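Local coordinates for putative modulator of DNA gyrase (Bacteroides thetaiotaomicron, PDB 1VPB), which is of uncertain function but belongs to the U62 peptidase family, consistent with a metallopeptidase, and has been named a putative modulator of DNA gyrase, at residues 245-250 and 395-400; 257-262 and 417-422; 265-270 and 325-330; 362-367 and 440-445; 372-377 and 446-451. All coordinates share one frame; numbering follows the deposited sequence. Where two conformers were deposited one is given.

In the fold
Following the chain from its N terminus, the antiparallel sheet of residues 36-214 comes first; all five contacts lie later, in the region of the family's C-terminal domain. Strand 245-251 opens interaction 1, and the next helix opens interaction 2. Interaction 3 opens at 265 and closes at 330, nested inside the loops of both. Interactions 4 and 5 open only after it has closed, so they stand in series with it. Interaction 1 then closes at 395-400, interaction 2 at 417-422, and interactions 4 and 5 at 440-445 and 446-451, these four loops all crossing one another. Interactions 1, 4 and 5 reach the same mixed sheet, and interaction 2 joins two helices packed against it.

Interaction 1 (245-250 and 395-400); sequences GKYTMV and GFLIEN
Y247 is the first residue of 245-250 to reach the other segment: its ring atom CE2 lies 3.8 Å from CD1 of L397. The methyl approaches the ring obliquely, and the two side chains cross at about a right angle. CG of Y247 stands anti to its own carbonyl carbon (chi1 -69°), which sends the ring toward 395-400, while OH is held by a hydrogen bond to O of Q243 just upstream. K370 adds a cation-pi partner to the same ring. T248 makes no contact with 395-400; its OG1 is hydrogen-bonded to OE1 of E444. M249 turns from 395-400 altogether and packs on V374 and F443. V250 points back toward the partner, and here the second touch forms: its CG2, the branch anti to the carbonyl carbon, lies 3.6 Å from CD1 of I398, and CB of V250 is 4.1 Å from that same CD1. The delta methyl thus bears on one side of the valine, again with the side chains crossing nearly square. On I398 the extended chain (chi2 170°) carries CD1 out to this meeting. Both touches are apolar and made by side chains alone. Strand 370-378 explains this: it pairs parallel with 245-251 and antiparallel with 388-399, so it separates the two segments within the mixed sheet. Its L373 touches both V250 and I398, its I372 lies against Y247, and on the far side of 388-399 strand 402-413 supplies L403 to I398 and T404 to L397.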
# COMPACT_ATOMS: atom_id res chain seq x y z
N GLY A 245 -21.71 -20.50 -19.15
CA GLY A 245 -21.62 -20.69 -20.59
C GLY A 245 -21.12 -19.46 -21.30
O GLY A 245 -20.55 -18.58 -20.67
N LYS A 246 -21.33 -19.40 -22.61
CA LYS A 246 -20.89 -18.21 -23.38
C LYS A 246 -21.95 -17.14 -23.29
O LYS A 246 -23.13 -17.45 -23.44
CB LYS A 246 -20.80 -18.56 -24.87
CG LYS A 246 -19.79 -19.63 -25.23
CD LYS A 246 -18.41 -19.11 -25.16
CE LYS A 246 -17.40 -20.19 -25.49
NZ LYS A 246 -16.09 -19.60 -25.62
N TYR A 247 -21.51 -15.89 -23.15
CA TYR A 247 -22.42 -14.75 -23.22
C TYR A 247 -21.71 -13.64 -23.97
O TYR A 247 -20.49 -13.55 -23.95
CB TYR A 247 -22.72 -14.20 -21.83
CG TYR A 247 -23.57 -15.10 -20.93
CD1 TYR A 247 -22.98 -16.09 -20.15
CD2 TYR A 247 -24.94 -14.89 -20.82
CE1 TYR A 247 -23.77 -16.90 -19.30
CE2 TYR A 247 -25.71 -15.68 -19.98
CZ TYR A 247 -25.13 -16.67 -19.22
OH TYR A 247 -25.91 -17.45 -18.39
N THR A 248 -22.48 -12.73 -24.55
CA THR A 248 -21.94 -11.43 -24.94
C THR A 248 -21.61 -10.63 -23.67
O THR A 248 -22.46 -10.50 -22.79
CB THR A 248 -22.98 -10.64 -25.70
OG1 THR A 248 -23.41 -11.38 -26.87
CG2 THR A 248 -22.42 -9.31 -26.22
N MET A 249 -20.39 -10.11 -23.57
CA MET A 249 -20.02 -9.31 -22.41
C MET A 249 -20.02 -7.82 -22.75
O MET A 249 -19.34 -7.39 -23.67
CB MET A 249 -18.64 -9.72 -21.89
CG MET A 249 -18.23 -8.92 -20.66
SD MET A 249 -16.74 -9.41 -19.81
CE MET A 249 -15.50 -9.26 -21.06
N VAL A 250 -20.81 -7.06 -21.99
CA VAL A 250 -20.79 -5.60 -22.08
C VAL A 250 -20.07 -5.07 -20.82
O VAL A 250 -20.33 -5.54 -19.71
CB VAL A 250 -22.20 -4.99 -22.23
CG1 VAL A 250 -22.10 -3.47 -22.43
CG2 VAL A 250 -22.94 -5.62 -23.41
N GLY A 395 -22.90 -7.58 -12.01
CA GLY A 395 -23.61 -6.76 -12.98
C GLY A 395 -25.05 -7.20 -13.20
O GLY A 395 -25.82 -7.40 -12.25
N PHE A 396 -25.41 -7.33 -14.47
CA PHE A 396 -26.75 -7.72 -14.84
C PHE A 396 -26.76 -8.65 -16.03
O PHE A 396 -25.96 -8.50 -16.96
CB PHE A 396 -27.56 -6.48 -15.21
CG PHE A 396 -27.98 -5.70 -14.03
CD1 PHE A 396 -27.15 -4.71 -13.53
CD2 PHE A 396 -29.19 -5.98 -13.39
CE1 PHE A 396 -27.52 -3.99 -12.41
CE2 PHE A 396 -29.57 -5.26 -12.28
CZ PHE A 396 -28.71 -4.25 -11.80
N LEU A 397 -27.70 -9.57 -16.00
CA LEU A 397 -28.04 -10.34 -17.18
C LEU A 397 -28.69 -9.38 -18.19
O LEU A 397 -29.42 -8.45 -17.80
CB LEU A 397 -28.97 -11.48 -16.79
CG LEU A 397 -29.34 -12.56 -17.78
CD1 LEU A 397 -28.07 -13.21 -18.34
CD2 LEU A 397 -30.25 -13.60 -17.09
N ILE A 398 -28.42 -9.62 -19.48
CA ILE A 398 -29.04 -8.87 -20.59
C ILE A 398 -29.81 -9.87 -21.41
O ILE A 398 -29.22 -10.84 -21.87
CB ILE A 398 -27.99 -8.21 -21.54
CG1 ILE A 398 -26.97 -7.33 -20.79
CG2 ILE A 398 -28.70 -7.35 -22.56
CD1 ILE A 398 -25.80 -6.88 -21.66
N GLU A 399 -31.11 -9.64 -21.56
CA GLU A 399 -31.98 -10.53 -22.30
C GLU A 399 -32.80 -9.67 -23.25
O GLU A 399 -33.54 -8.78 -22.81
CB GLU A 399 -32.91 -11.31 -21.36
CG GLU A 399 -32.22 -12.05 -20.22
CD GLU A 399 -33.20 -12.87 -19.39
OE1 GLU A 399 -33.58 -13.99 -19.82
OE2 GLU A 399 -33.59 -12.41 -18.30
N ASN A 400 -32.63 -9.91 -24.55
CA ASN A 400 -33.32 -9.17 -25.58
C ASN A 400 -33.19 -7.67 -25.37
O ASN A 400 -34.18 -6.94 -25.42
CB ASN A 400 -34.79 -9.63 -25.64
CG ASN A 400 -34.90 -11.10 -25.97
OD1 ASN A 400 -34.25 -11.57 -26.91
ND2 ASN A 400 -35.69 -11.84 -25.19

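Interaction 2 (257-262 and 417-422); sequences SRLLSP and ITLWNS
W420 reaches helix 256-265 because its CG stands anti to the carbonyl carbon and beside the backbone N (chi1 -79°), which carries the indole across to L259 and L260. L260 answers from the other helix with CG anti to its backbone N, so that CD1 lies over one face of the indole, toward the rim, 4.0 Å from CZ2. The two side chains cross at about a right angle. Closer to the backbone, CB of L260 is 3.9 Å from CZ2, and CB of L259 is 4.0 Å from the same atom. The polar link is the bond from NE1 of W420 to O of L259, 3.1 Å long with an N-H...O angle of 155°. The oxygen sits almost in the indole plane, yet the donor stands above the carbonyl plane, 61° out of it, so the bond is not directed at a lone pair. Beside it, CD2 of L259 and CD2 of L419 meet at 4.2 Å. At the end of helix 416-421, O of L419 accepts from both OG of S422, at 2.7 Å, and the backbone N of S422. F443 completes the surroundings with an edge-to-face contact to W420. A phenylalanine in place of W420 would probably leave L259 O without this donor and L260 with less ring to cover. With helix axes 11.0 Å apart at closest approach, the evidence points to a buried joint in which one large side chain bridges the interval, combining a single polar tie to a backbone carbonyl with apolar cover on the indole.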
# COMPACT_ATOMS: atom_id res chain seq x y z
N SER A 257 -11.49 -0.05 -18.69
CA SER A 257 -10.04 0.10 -18.59
C SER A 257 -9.38 -1.11 -17.91
O SER A 257 -8.22 -1.45 -18.23
CB SER A 257 -9.66 1.38 -17.85
OG SER A 257 -10.19 2.50 -18.57
N ARG A 258 -10.10 -1.72 -17.00
CA ARG A 258 -9.62 -2.91 -16.26
C ARG A 258 -9.15 -4.06 -17.16
O ARG A 258 -8.07 -4.62 -16.94
CB ARG A 258 -10.70 -3.42 -15.28
CG ARG A 258 -10.16 -4.38 -14.15
CD ARG A 258 -10.07 -5.93 -14.41
NE ARG A 258 -8.89 -6.50 -13.72
CZ ARG A 258 -8.90 -7.28 -12.63
NH1 ARG A 258 -10.02 -7.67 -12.01
NH2 ARG A 258 -7.72 -7.68 -12.15
N LEU A 259 -9.95 -4.41 -18.17
CA LEU A 259 -9.54 -5.47 -19.10
C LEU A 259 -8.38 -5.07 -20.04
O LEU A 259 -7.68 -5.96 -20.57
CB LEU A 259 -10.76 -5.93 -19.91
CG LEU A 259 -11.83 -6.62 -19.09
CD1 LEU A 259 -13.09 -6.80 -19.95
CD2 LEU A 259 -11.29 -7.96 -18.58
N LEU A 260 -8.18 -3.77 -20.26
CA LEU A 260 -7.14 -3.28 -21.11
C LEU A 260 -5.81 -3.22 -20.39
O LEU A 260 -4.74 -3.43 -20.97
CB LEU A 260 -7.46 -1.86 -21.60
CG LEU A 260 -6.50 -1.29 -22.62
CD1 LEU A 260 -6.42 -2.10 -23.90
CD2 LEU A 260 -6.94 0.12 -22.96
N SER A 261 -5.90 -2.95 -19.10
CA SER A 261 -4.71 -2.77 -18.26
C SER A 261 -3.64 -3.87 -18.41
O SER A 261 -2.50 -3.55 -18.64
CB SER A 261 -5.13 -2.64 -16.79
OG SER A 261 -3.99 -2.32 -16.04
N PRO A 262 -3.98 -5.15 -18.32
CA PRO A 262 -2.96 -6.19 -18.49
C PRO A 262 -2.35 -6.25 -19.86
O PRO A 262 -1.21 -6.71 -20.00
CB PRO A 262 -3.68 -7.47 -18.14
CG PRO A 262 -5.10 -7.18 -18.15
CD PRO A 262 -5.29 -5.73 -17.94
N ILE A 417 -5.73 -12.23 -25.29
CA ILE A 417 -5.59 -11.97 -26.71
C ILE A 417 -6.86 -12.29 -27.47
O ILE A 417 -7.33 -11.47 -28.25
CB ILE A 417 -4.36 -12.74 -27.30
CG1 ILE A 417 -3.09 -12.27 -26.66
CG2 ILE A 417 -4.24 -12.54 -28.80
CD1 ILE A 417 -1.89 -13.06 -27.14
N THR A 418 -7.42 -13.48 -27.26
CA THR A 418 -8.68 -13.86 -27.92
C THR A 418 -9.85 -13.01 -27.43
O THR A 418 -10.79 -12.70 -28.17
CB THR A 418 -8.96 -15.38 -27.87
OG1 THR A 418 -8.62 -15.92 -26.58
CG2 THR A 418 -8.04 -16.10 -28.86
N LEU A 419 -9.82 -12.62 -26.16
CA LEU A 419 -10.81 -11.68 -25.67
C LEU A 419 -10.80 -10.39 -26.51
O LEU A 419 -11.83 -9.99 -27.05
CB LEU A 419 -10.55 -11.31 -24.23
CG LEU A 419 -11.57 -10.28 -23.69
CD1 LEU A 419 -13.00 -10.76 -23.59
CD2 LEU A 419 -11.09 -9.78 -22.36
N TRP A 420 -9.62 -9.82 -26.66
CA TRP A 420 -9.49 -8.56 -27.39
C TRP A 420 -9.67 -8.80 -28.91
O TRP A 420 -9.97 -7.87 -29.66
CB TRP A 420 -8.22 -7.84 -27.02
CG TRP A 420 -8.37 -7.13 -25.71
CD1 TRP A 420 -7.93 -7.54 -24.48
CD2 TRP A 420 -9.10 -5.92 -25.48
NE1 TRP A 420 -8.30 -6.64 -23.51
CE2 TRP A 420 -9.02 -5.63 -24.09
CE3 TRP A 420 -9.81 -5.04 -26.30
CZ2 TRP A 420 -9.62 -4.52 -23.53
CZ3 TRP A 420 -10.37 -3.89 -25.73
CH2 TRP A 420 -10.28 -3.66 -24.36
N ASN A 421 -9.53 -10.05 -29.35
CA ASN A 421 -9.88 -10.38 -30.74
C ASN A 421 -11.38 -10.48 -30.94
O ASN A 421 -11.83 -10.51 -32.10
CB ASN A 421 -9.22 -11.70 -31.20
CG ASN A 421 -9.02 -11.75 -32.69
OD1 ASN A 421 -8.69 -10.74 -33.28
ND2 ASN A 421 -9.18 -12.93 -33.30
N SER A 422 -12.16 -10.58 -29.85
CA SER A 422 -13.63 -10.72 -29.94
C SER A 422 -14.43 -9.43 -29.62
O SER A 422 -15.66 -9.45 -29.60
CB SER A 422 -14.09 -11.87 -29.03
OG SER A 422 -13.97 -11.50 -27.70

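Interaction 3 (265-270 and 325-330); sequences SALNGS and GVLNTY
The ring of Y330 is met at its edge by L267: CD2 of the leucine lies near the ring plane, 3.8 Å from CD1 and 4.1 Å from CE1, and the two side chains cross at about a right angle. L283 also touches this tyrosine, and at the far end of the ring OH is fixed by hydrogen bonds involving O of L279 and N of K282. The same methyl of L267 serves two further partners. CD1 of L327 is 3.8 Å from it and O of T329 is 3.7 Å away, while CD1 of L267 lies 3.8 Å from that oxygen. L267 therefore fills the concave side of the bend made by L327, T329 and Y330. An extended leucine (chi2 -180°) whose CG is anti to the carbonyl carbon gives it this reach. L267 occupies the third position of a type I beta turn from S265 to N268, closed by the bond from N of N268 to O of S265 (3.1 Å); the turn links helix 256-265 to helix 269-273, and N268 holds the N-cap position of the latter. The partner segment leaves the short edge strand 326-327 of a five-stranded mixed sheet. The backbones draw together at L267 and Y330, whose CA atoms are 4.9 Å apart, and F331 next in the chain bonds to the backbones of L267 and G269. O of T329, buried under the leucine methyls, has no hydrogen-bond partner in the model.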
# COMPACT_ATOMS: atom_id res chain seq x y z
N SER A 265 0.31 -3.55 -19.61
CA SER A 265 1.45 -4.03 -18.79
C SER A 265 2.38 -4.90 -19.61
O SER A 265 3.60 -4.83 -19.48
CB SER A 265 0.94 -4.79 -17.58
OG SER A 265 0.21 -3.97 -16.70
N ALA A 266 1.81 -5.71 -20.50
CA ALA A 266 2.55 -6.62 -21.34
C ALA A 266 3.42 -5.91 -22.37
O ALA A 266 4.28 -6.49 -23.00
CB ALA A 266 1.62 -7.60 -22.01
N LEU A 267 3.14 -4.62 -22.61
CA LEU A 267 3.93 -3.86 -23.51
C LEU A 267 5.14 -3.20 -22.87
O LEU A 267 5.91 -2.50 -23.53
CB LEU A 267 3.03 -2.80 -24.15
CG LEU A 267 1.83 -3.31 -24.94
CD1 LEU A 267 1.10 -2.05 -25.48
CD2 LEU A 267 2.28 -4.19 -26.02
N ASN A 268 5.28 -3.37 -21.58
CA ASN A 268 6.39 -2.72 -20.87
C ASN A 268 7.72 -3.40 -21.18
O ASN A 268 7.83 -4.64 -21.12
CB ASN A 268 6.17 -2.79 -19.39
CG ASN A 268 5.18 -1.76 -18.89
OD1 ASN A 268 5.14 -0.61 -19.41
ND2 ASN A 268 4.40 -2.12 -17.83
N GLY A 269 8.73 -2.59 -21.40
CA GLY A 269 10.06 -3.07 -21.80
C GLY A 269 10.61 -4.04 -20.76
O GLY A 269 11.28 -5.03 -21.13
N SER A 270 10.34 -3.79 -19.49
CA SER A 270 10.93 -4.67 -18.43
C SER A 270 10.28 -6.04 -18.44
O SER A 270 10.94 -7.07 -18.30
CB SER A 270 10.77 -4.02 -17.09
OG SER A 270 9.39 -3.83 -16.84
N GLY A 325 -6.44 -3.63 -34.61
CA GLY A 325 -6.03 -4.92 -34.09
C GLY A 325 -4.57 -5.28 -34.26
O GLY A 325 -4.12 -6.29 -33.73
N VAL A 326 -3.84 -4.46 -35.01
CA VAL A 326 -2.42 -4.68 -35.22
C VAL A 326 -1.69 -3.95 -34.11
O VAL A 326 -1.89 -2.74 -33.90
CB VAL A 326 -1.97 -4.16 -36.57
CG1 VAL A 326 -0.43 -4.25 -36.70
CG2 VAL A 326 -2.67 -4.93 -37.67
N LEU A 327 -0.85 -4.66 -33.38
CA LEU A 327 -0.03 -4.04 -32.34
C LEU A 327 1.14 -3.28 -32.95
O LEU A 327 1.92 -3.86 -33.75
CB LEU A 327 0.52 -5.12 -31.42
CG LEU A 327 1.45 -4.64 -30.31
CD1 LEU A 327 0.72 -3.66 -29.40
CD2 LEU A 327 1.94 -5.86 -29.56
N ASN A 328 1.29 -2.01 -32.59
CA ASN A 328 2.30 -1.19 -33.23
C ASN A 328 3.41 -0.61 -32.36
O ASN A 328 4.32 0.02 -32.89
CB ASN A 328 1.65 -0.04 -33.98
CG ASN A 328 1.03 -0.49 -35.30
OD1 ASN A 328 1.51 -1.41 -35.96
ND2 ASN A 328 -0.03 0.18 -35.69
N THR A 329 3.27 -0.73 -31.03
CA THR A 329 4.19 -0.10 -30.07
C THR A 329 4.49 -0.99 -28.88
O THR A 329 3.57 -1.61 -28.32
CB THR A 329 3.55 1.19 -29.52
OG1 THR A 329 3.43 2.13 -30.59
CG2 THR A 329 4.46 1.89 -28.52
N TYR A 330 5.76 -1.00 -28.45
CA TYR A 330 6.10 -1.38 -27.09
C TYR A 330 6.59 -0.11 -26.37
O TYR A 330 7.01 0.87 -27.02
CB TYR A 330 7.23 -2.39 -27.12
CG TYR A 330 6.93 -3.77 -27.64
CD1 TYR A 330 5.82 -4.48 -27.23
CD2 TYR A 330 7.85 -4.41 -28.45
CE1 TYR A 330 5.61 -5.82 -27.66
CE2 TYR A 330 7.62 -5.70 -28.89
CZ TYR A 330 6.51 -6.40 -28.49
OH TYR A 330 6.33 -7.70 -28.96

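Interaction 4 (362-367 and 440-445); sequences DGLIAG and SLVFEG
S440 divides its side chain between two partners: OG is hydrogen-bonded to OD2 of D429, while CB meets CD1 of L364 at 3.6 Å. The hydroxyl stands anti to the serine carbonyl carbon (chi1 -64°), and the contact with the leucine is made by carbon alone. L364 carries the rest of the interface. Its CD2 lies 3.9 Å from CG2 of V442 and its CB 4.0 Å from that same methyl, so the valine branch rests along the side of the leucine while the other delta methyl reaches S440. The leucine and valine side chains cross obliquely. Helix 361-366 here lies over one face of the mixed sheet: V442 points toward it from strand 441-443, whereas L441 points away and packs on W420 of helix 416-421. The short strand is thus covered by a helix on each face, a layered alpha/beta arrangement. A425 of the adjacent strand 423-426 also touches L364, extending the surface beneath the helix. Within the helix, N of A366 bonds to O of D362 at 3.0 Å. Farther along, beyond V442, backbone hydrogen bonding joins F443 to M249, pairing this strand antiparallel with 245-251.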
# COMPACT_ATOMS: atom_id res chain seq x y z
N ASP A 362 -26.21 2.47 -22.94
CA ASP A 362 -27.59 2.05 -23.07
C ASP A 362 -27.87 1.54 -24.45
O ASP A 362 -28.54 0.53 -24.63
CB ASP A 362 -28.55 3.20 -22.72
CG ASP A 362 -28.54 3.56 -21.24
OD1 ASP A 362 -28.32 2.66 -20.39
OD2 ASP A 362 -28.75 4.73 -20.83
N GLY A 363 -27.31 2.23 -25.44
CA GLY A 363 -27.50 1.88 -26.84
C GLY A 363 -26.85 0.53 -27.18
O GLY A 363 -27.41 -0.27 -27.93
N LEU A 364 -25.67 0.30 -26.61
CA LEU A 364 -24.99 -1.00 -26.76
C LEU A 364 -25.78 -2.15 -26.10
O LEU A 364 -25.93 -3.23 -26.69
CB LEU A 364 -23.57 -0.90 -26.17
CG LEU A 364 -22.62 0.06 -26.88
CD1 LEU A 364 -21.37 0.29 -26.05
CD2 LEU A 364 -22.23 -0.44 -28.25
N ILE A 365 -26.30 -1.92 -24.90
CA ILE A 365 -27.06 -2.95 -24.19
C ILE A 365 -28.30 -3.33 -25.00
O ILE A 365 -28.65 -4.50 -25.16
CB ILE A 365 -27.47 -2.44 -22.81
CG1 ILE A 365 -26.25 -2.35 -21.89
CG2 ILE A 365 -28.53 -3.31 -22.16
CD1 ILE A 365 -26.53 -1.56 -20.68
N ALA A 366 -28.95 -2.30 -25.54
CA ALA A 366 -30.19 -2.49 -26.29
C ALA A 366 -30.02 -3.44 -27.48
O ALA A 366 -30.99 -4.07 -27.93
CB ALA A 366 -30.70 -1.15 -26.76
N GLY A 367 -28.79 -3.55 -27.98
CA GLY A 367 -28.50 -4.42 -29.13
C GLY A 367 -28.08 -5.84 -28.81
O GLY A 367 -27.78 -6.62 -29.73
N SER A 440 -17.37 2.32 -23.17
CA SER A 440 -18.01 1.04 -23.01
C SER A 440 -17.53 0.09 -24.11
O SER A 440 -17.21 0.51 -25.22
CB SER A 440 -19.56 1.17 -23.04
OG SER A 440 -20.03 1.95 -21.93
N LEU A 441 -17.56 -1.20 -23.81
CA LEU A 441 -17.06 -2.22 -24.71
C LEU A 441 -18.00 -3.42 -24.81
O LEU A 441 -18.69 -3.76 -23.86
CB LEU A 441 -15.73 -2.72 -24.20
CG LEU A 441 -14.61 -1.73 -23.99
CD1 LEU A 441 -13.47 -2.51 -23.35
CD2 LEU A 441 -14.18 -1.06 -25.28
N VAL A 442 -18.05 -4.03 -25.99
CA VAL A 442 -18.83 -5.21 -26.20
C VAL A 442 -17.96 -6.29 -26.83
O VAL A 442 -17.30 -6.06 -27.84
CB VAL A 442 -20.02 -4.98 -27.17
CG1 VAL A 442 -20.83 -6.22 -27.28
CG2 VAL A 442 -20.91 -3.79 -26.70
N PHE A 443 -17.95 -7.45 -26.19
CA PHE A 443 -17.18 -8.60 -26.64
C PHE A 443 -18.13 -9.75 -26.88
O PHE A 443 -19.05 -9.98 -26.09
CB PHE A 443 -16.20 -9.04 -25.55
CG PHE A 443 -15.21 -8.03 -25.14
CD1 PHE A 443 -13.94 -7.98 -25.77
CD2 PHE A 443 -15.45 -7.15 -24.08
CE1 PHE A 443 -12.98 -7.08 -25.35
CE2 PHE A 443 -14.45 -6.24 -23.67
CZ PHE A 443 -13.22 -6.20 -24.32
N GLU A 444 -17.92 -10.52 -27.96
CA GLU A 444 -18.76 -11.68 -28.18
C GLU A 444 -18.12 -12.97 -27.72
O GLU A 444 -16.92 -13.15 -27.83
CB GLU A 444 -19.07 -11.82 -29.68
CG GLU A 444 -19.97 -10.75 -30.26
CD GLU A 444 -21.39 -10.79 -29.75
OE1 GLU A 444 -21.77 -11.80 -29.10
OE2 GLU A 444 -22.13 -9.79 -30.00
N GLY A 445 -18.96 -13.89 -27.25
CA GLY A 445 -18.55 -15.28 -27.00
C GLY A 445 -17.56 -15.39 -25.86
O GLY A 445 -16.49 -15.98 -26.00

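Interaction 5 (372-377 and 446-451); sequences ILVTGF and VDFSGL
Strand pairing in the mixed sheet closes a ring of five strands (245-251, 370-378, 388-399, 402-413 and 446-450), and I372 and F448 meet across it, from strands that both flank 245-251. CD1 of I372 makes a CH-pi contact with the F448 ring, 3.8 Å from the centroid and only 15° off the ring normal; its nearest ring atom is CD2, at 3.7 Å. The isoleucine lies along this face rather than touching at one point, since its CG2 is 4.0 Å from CE2 and its CB 4.0 Å from CZ. The two side chains come from opposite directions, the isoleucine extended through chi2 (179°) so that CD1 reaches the ring. V374 approaches differently: CG2 stands at the ring edge, near its plane, 4.4 Å from CE2. Replacing F448 by an alanine is likely to open a gap between the strands and leave CD1 of I372 without its aromatic face. M249, I393 and M410, one from each of the three remaining strands, also touch F448. Apolar side chains thus converge on one ring from all the other strands of a closed circuit, an arrangement consistent with the interior of a small, barrel-like closed sheet.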
# COMPACT_ATOMS: atom_id res chain seq x y z
N ILE A 372 -24.18 -10.40 -20.53
CA ILE A 372 -23.99 -9.94 -19.17
C ILE A 372 -23.33 -8.59 -19.24
O ILE A 372 -22.30 -8.40 -19.91
CB ILE A 372 -23.13 -10.94 -18.37
CG1 ILE A 372 -23.92 -12.24 -18.20
CG2 ILE A 372 -22.66 -10.33 -17.03
CD1 ILE A 372 -23.16 -13.35 -17.45
N LEU A 373 -23.89 -7.63 -18.51
CA LEU A 373 -23.28 -6.34 -18.34
C LEU A 373 -22.43 -6.44 -17.09
O LEU A 373 -22.93 -6.78 -16.03
CB LEU A 373 -24.35 -5.26 -18.17
CG LEU A 373 -23.79 -3.92 -17.67
CD1 LEU A 373 -22.84 -3.26 -18.66
CD2 LEU A 373 -24.94 -3.00 -17.29
N VAL A 374 -21.15 -6.13 -17.21
CA VAL A 374 -20.22 -6.10 -16.08
C VAL A 374 -20.09 -4.70 -15.50
O VAL A 374 -19.63 -3.76 -16.15
CB VAL A 374 -18.83 -6.65 -16.50
CG1 VAL A 374 -17.81 -6.48 -15.36
CG2 VAL A 374 -18.99 -8.11 -16.89
N THR A 375 -20.54 -4.55 -14.25
CA THR A 375 -20.46 -3.25 -13.59
C THR A 375 -19.40 -3.23 -12.52
O THR A 375 -19.24 -2.21 -11.81
CB THR A 375 -21.82 -2.90 -12.95
OG1 THR A 375 -22.23 -3.90 -12.01
CG2 THR A 375 -22.90 -2.87 -14.00
N GLY A 376 -18.69 -4.34 -12.37
CA GLY A 376 -17.61 -4.36 -11.41
C GLY A 376 -16.87 -5.66 -11.42
O GLY A 376 -17.40 -6.69 -11.82
N PHE A 377 -15.62 -5.61 -10.98
CA PHE A 377 -14.73 -6.77 -10.95
C PHE A 377 -14.38 -7.07 -9.51
O PHE A 377 -14.05 -6.15 -8.77
CB PHE A 377 -13.45 -6.46 -11.73
CG PHE A 377 -13.63 -6.49 -13.19
CD1 PHE A 377 -13.72 -7.71 -13.86
CD2 PHE A 377 -13.69 -5.31 -13.92
CE1 PHE A 377 -13.91 -7.75 -15.20
CE2 PHE A 377 -13.86 -5.35 -15.28
CZ PHE A 377 -13.96 -6.57 -15.93
N VAL A 446 -17.92 -14.80 -24.72
CA VAL A 446 -17.06 -14.76 -23.55
C VAL A 446 -17.59 -15.79 -22.53
O VAL A 446 -18.80 -15.90 -22.34
CB VAL A 446 -17.03 -13.36 -22.92
CG1 VAL A 446 -16.22 -13.33 -21.62
CG2 VAL A 446 -16.45 -12.34 -23.92
N ASP A 447 -16.67 -16.52 -21.90
CA ASP A 447 -16.97 -17.55 -20.93
C ASP A 447 -17.18 -17.00 -19.53
O ASP A 447 -16.32 -16.29 -18.98
CB ASP A 447 -15.85 -18.60 -20.91
CG ASP A 447 -16.03 -19.62 -21.97
OD1 ASP A 447 -17.05 -20.35 -21.90
OD2 ASP A 447 -15.22 -19.76 -22.88
N PHE A 448 -18.36 -17.33 -18.99
CA PHE A 448 -18.71 -17.06 -17.58
C PHE A 448 -19.02 -18.39 -16.90
O PHE A 448 -19.73 -19.23 -17.47
CB PHE A 448 -19.93 -16.15 -17.46
CG PHE A 448 -19.73 -14.77 -18.01
CD1 PHE A 448 -19.79 -14.55 -19.39
CD2 PHE A 448 -19.51 -13.69 -17.16
CE1 PHE A 448 -19.62 -13.28 -19.91
CE2 PHE A 448 -19.31 -12.41 -17.66
CZ PHE A 448 -19.36 -12.20 -19.05
N SER A 449 -18.53 -18.53 -15.68
CA SER A 449 -18.76 -19.73 -14.87
C SER A 449 -19.03 -19.38 -13.42
O SER A 449 -18.54 -18.38 -12.91
CB SER A 449 -17.54 -20.62 -14.95
OG SER A 449 -16.37 -19.86 -14.72
N GLY A 450 -19.77 -20.24 -12.73
CA GLY A 450 -20.13 -20.00 -11.33
C GLY A 450 -18.97 -20.17 -10.35
O GLY A 450 -18.15 -21.09 -10.53
N LEU A 451 -18.89 -19.26 -9.36
CA LEU A 451 -18.12 -19.40 -8.08
C LEU A 451 -17.71 -18.05 -7.48
O LEU A 451 -18.26 -17.59 -6.48
CB LEU A 451 -16.87 -20.30 -8.20
CG LEU A 451 -16.93 -21.76 -7.70
CD1 LEU A 451 -18.23 -22.55 -8.02
CD2 LEU A 451 -15.70 -22.49 -8.26
OXT LEU A 451 -16.78 -17.38 -7.95